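ATP-dependent Clp protease proteolytic subunit (Plasmodium falciparum, PDB 4GM2) forms the proteolytically inactive subunit, related to the serine peptidases of family S14, of the apicoplast-localised caseinolytic (Clp) protease complex. Local coordinates at residues 175-178 and 179-182; 190-194 and 195-199. One frame throughout, in Å; residues are numbered along the deposited sequence.

Contact 1: residues 175-178 and 179-182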
# COMPACT_ATOMS: atom_id res chain seq x y z
N ASN A 175 8.60 51.08 4.20
CA ASN A 175 9.89 51.56 4.72
C ASN A 175 10.28 50.88 6.04
O ASN A 175 11.42 50.46 6.21
CB ASN A 175 9.87 53.07 4.92
CG ASN A 175 9.34 53.82 3.71
OD1 ASN A 175 8.24 53.56 3.23
ND2 ASN A 175 10.13 54.78 3.23
N VAL A 176 9.32 50.81 6.96
CA VAL A 176 9.55 50.19 8.28
C VAL A 176 9.64 48.66 8.18
O VAL A 176 10.40 48.04 8.91
CB VAL A 176 8.51 50.66 9.34
CG1 VAL A 176 7.08 50.53 8.83
CG2 VAL A 176 8.69 49.93 10.66
N ILE A 177 8.88 48.08 7.25
CA ILE A 177 8.92 46.64 7.01
C ILE A 177 10.20 46.23 6.27
O ILE A 177 10.82 45.22 6.62
CB ILE A 177 7.65 46.14 6.27
CG1 ILE A 177 6.40 46.30 7.16
CG2 ILE A 177 7.79 44.70 5.80
CD1 ILE A 177 6.45 45.56 8.48
N SER A 178 10.60 47.02 5.28
CA SER A 178 11.88 46.82 4.60
C SER A 178 13.04 46.94 5.58
O SER A 178 14.00 46.17 5.52
CB SER A 178 12.05 47.82 3.46
OG SER A 178 13.24 47.57 2.72
N ASN A 179 12.92 47.91 6.50
CA ASN A 179 13.90 48.15 7.57
C ASN A 179 14.02 46.98 8.54
O ASN A 179 15.12 46.65 8.99
CB ASN A 179 13.50 49.43 8.32
CG ASN A 179 14.38 49.72 9.51
OD1 ASN A 179 15.52 50.18 9.37
ND2 ASN A 179 13.86 49.46 10.71
N VAL A 180 12.89 46.37 8.87
CA VAL A 180 12.84 45.29 9.85
C VAL A 180 13.17 43.93 9.23
O VAL A 180 13.33 42.93 9.95
CB VAL A 180 11.47 45.26 10.58
CG1 VAL A 180 10.44 44.44 9.81
CG2 VAL A 180 11.63 44.74 11.99
N LEU A 181 13.28 43.89 7.90
CA LEU A 181 13.65 42.66 7.19
C LEU A 181 15.15 42.59 6.88
O LEU A 181 15.60 41.73 6.12
CB LEU A 181 12.82 42.49 5.92
CG LEU A 181 11.35 42.07 6.04
CD1 LEU A 181 10.76 41.79 4.67
CD2 LEU A 181 11.16 40.86 6.95
N GLU A 182 15.91 43.51 7.48
CA GLU A 182 17.37 43.49 7.38
C GLU A 182 17.98 42.73 8.56
O GLU A 182 19.20 42.53 8.62
CB GLU A 182 17.92 44.92 7.30
CG GLU A 182 17.59 45.63 5.99
CD GLU A 182 18.04 47.08 5.97
OE1 GLU A 182 17.22 47.94 5.59
OE2 GLU A 182 19.21 47.35 6.31
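The amide of Val180 is shared between two carbonyls: Val180 N lies 3.0 Å from Val176 O, with an N-H...O angle of 135°, and also makes a weaker, longer bond of 3.3 Å to Ile177 O. Such a divided donor, pointing four and three residues back, illustrates how bonding mixes in the last turn of an alpha-helix, here helix 174-180. One step earlier the bonding is simply alpha-helical, Asn179 N reaching Asn175 O at 3.0 Å. One step later, Leu181 N makes a weak bond of 3.4 Å to Ser178 O, three residues back, and Leu181 also bonds through its backbone to Ser136.

The side chains divide by face. Ile177 and Leu181, one turn apart, are the buried pair, meeting through Ile177 CG2 and Leu181 CD1 at 4.3 Å. Leu181 carries its CG beside its own backbone N and anti to the carbonyl carbon (chi1 -74°), and this swing lays the branch alongside the Ile177 carbonyl. Both residues pack on helix 148-170, Ile177 against Ile166, Ser167 and Thr170 and Leu181 against Ile163; through these two side chains the short helix packs against the long one that precedes it.

Val180 flanks this apolar side. Its CG1 stands between the backbone N and the carbonyl carbon (chi1 87°), a setting that turns the methyl back over the preceding turn, 4.4 Å from Ile177 CD1. Asn179 and Glu182 lie at exposed positions instead. Beyond CG the Glu182 chain is extended, yet the side chain comes back along the helix, its CG resting 3.7 Å from Ser178 O.

Contact 2: residues 190-194 and 195-199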
# COMPACT_ATOMS: atom_id res chain seq x y z
N ASP A 190 2.20 37.97 22.42
CA ASP A 190 1.93 39.36 22.79
C ASP A 190 2.59 40.36 21.84
O ASP A 190 1.99 41.36 21.45
CB ASP A 190 2.39 39.65 24.22
CG ASP A 190 1.48 39.04 25.27
OD1 ASP A 190 0.27 38.91 25.00
OD2 ASP A 190 1.97 38.72 26.37
N GLU A 191 3.84 40.07 21.48
CA GLU A 191 4.61 40.91 20.57
C GLU A 191 4.04 40.82 19.15
O GLU A 191 4.12 41.77 18.38
CB GLU A 191 6.09 40.52 20.59
CG GLU A 191 6.80 40.85 21.90
CD GLU A 191 8.19 40.22 22.01
OE1 GLU A 191 8.41 39.13 21.43
OE2 GLU A 191 9.05 40.81 22.69
N ALA A 192 3.47 39.66 18.83
CA ALA A 192 2.83 39.44 17.54
C ALA A 192 1.51 40.18 17.44
O ALA A 192 1.14 40.66 16.36
CB ALA A 192 2.63 37.95 17.30
N VAL A 193 0.79 40.28 18.56
CA VAL A 193 -0.46 41.04 18.63
C VAL A 193 -0.17 42.53 18.48
O VAL A 193 -0.88 43.24 17.76
CB VAL A 193 -1.25 40.77 19.93
CG1 VAL A 193 -2.40 41.75 20.11
CG2 VAL A 193 -1.79 39.35 19.94
N ASP A 194 0.89 42.98 19.15
CA ASP A 194 1.31 44.39 19.14
C ASP A 194 1.79 44.83 17.76
O ASP A 194 1.49 45.94 17.32
CB ASP A 194 2.40 44.62 20.18
CG ASP A 194 2.46 46.06 20.65
OD1 ASP A 194 3.47 46.75 20.37
OD2 ASP A 194 1.50 46.51 21.31
N PHE A 195 2.53 43.95 17.09
CA PHE A 195 3.06 44.24 15.75
C PHE A 195 1.98 44.07 14.68
O PHE A 195 2.20 44.38 13.51
CB PHE A 195 4.26 43.34 15.45
CG PHE A 195 5.12 43.82 14.31
CD1 PHE A 195 6.04 44.85 14.50
CD2 PHE A 195 5.02 43.24 13.05
CE1 PHE A 195 6.83 45.29 13.46
CE2 PHE A 195 5.81 43.68 12.00
CZ PHE A 195 6.72 44.70 12.20
N LYS A 196 0.81 43.59 15.11
CA LYS A 196 -0.35 43.36 14.24
C LYS A 196 -0.18 42.23 13.23
O LYS A 196 -0.79 42.24 12.16
CB LYS A 196 -0.81 44.67 13.57
CG LYS A 196 -1.84 45.43 14.38
CD LYS A 196 -1.95 46.89 13.96
CE LYS A 196 -1.08 47.78 14.83
NZ LYS A 196 -1.47 49.21 14.67
N LEU A 197 0.66 41.26 13.58
CA LEU A 197 0.76 40.00 12.85
C LEU A 197 -0.44 39.12 13.17
O LEU A 197 -0.87 38.29 12.36
CB LEU A 197 2.04 39.26 13.24
CG LEU A 197 3.38 39.65 12.60
CD1 LEU A 197 4.52 38.96 13.34
CD2 LEU A 197 3.42 39.30 11.12
N ILE A 198 -0.97 39.32 14.37
CA ILE A 198 -1.99 38.48 14.98
C ILE A 198 -3.01 39.42 15.63
O ILE A 198 -2.69 40.56 15.95
CB ILE A 198 -1.33 37.55 16.04
CG1 ILE A 198 -0.48 36.46 15.37
CG2 ILE A 198 -2.35 36.96 17.00
CD1 ILE A 198 -1.24 35.48 14.50
N ASP A 199 -4.23 38.93 15.81
CA ASP A 199 -5.29 39.72 16.40
C ASP A 199 -5.56 39.38 17.87
O ASP A 199 -5.58 40.28 18.72
CB ASP A 199 -6.57 39.59 15.58
CG ASP A 199 -6.40 40.12 14.17
OD1 ASP A 199 -6.07 41.31 14.03
OD2 ASP A 199 -6.61 39.34 13.21
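Helix 189-194 gives way to a turn in which Lys196 takes a positive phi (69°) and the backbone bends back on the last turn, the Schellman motif that so often closes a helix. Its signature bonds run from Leu197 N to Ala192 O, at 2.9 Å, and from Lys196 N to Val193 O, the latter weak at 3.2 Å. Ahead of them Phe195 N keeps an ordinary helical bond to Glu191 O. Ala192 O is a double acceptor: Leu197 N approaches nearly along the C=O axis, whereas Ile198 N, at 3.2 Å, comes in well above the carbonyl plane. Two donors from successive residues therefore satisfy the carbonyl at the start of the turn.

The apolar pairing expected of this cap is also present, Ala192 CB facing Leu197 CB at 4.3 Å. On the same alanine methyl sits Ile198 CG1, at 4.0 Å, and Ala192 and Ile198 both press on Phe131 of strand 130-133, while Leu197 meets Cys112 and Ser116 of helix 110-116. The capped helix end is thus wedged against two other elements of the Clp protease fold.

Phe195 is directed elsewhere: with CG anti to the backbone N (chi1 -163°) its ring leads out of the turn to a cation-pi contact with Lys172 and to the ring of Phe187. At the far end, Asp199 forms a salt bridge with Arg123 as the chain approaches strand 200-201. The side chains of Val193 and Ile198 cross at about a right angle, Val193 CG2 to Ile198 CG2 at 3.8 Å. Between the same two residues, the Val193 CA-H points almost straight (166°) at Ile198 O, 3.5 Å away.

In the fold
Read from the N terminus, the two contacts lie in series, neither enclosing nor crossing the other. The chain leaves helix 148-170, turns, and enters helix 174-180, where contact 1 forms within one continuous stretch; it then runs through strand 185-188, an edge of the mixed sheet within this chain, into helix 189-194, which contact 2 ends before strand 200-201 joins the rim of the parallel sheet. Their centres lie 16 Å apart, yet they touch: Ile177 CD1 reaches Phe195 CZ at 3.8 Å. Both also meet Thr170 near the end of the long helix, so helix 174-180 and the turn before the final strand meet the same residue of that helix.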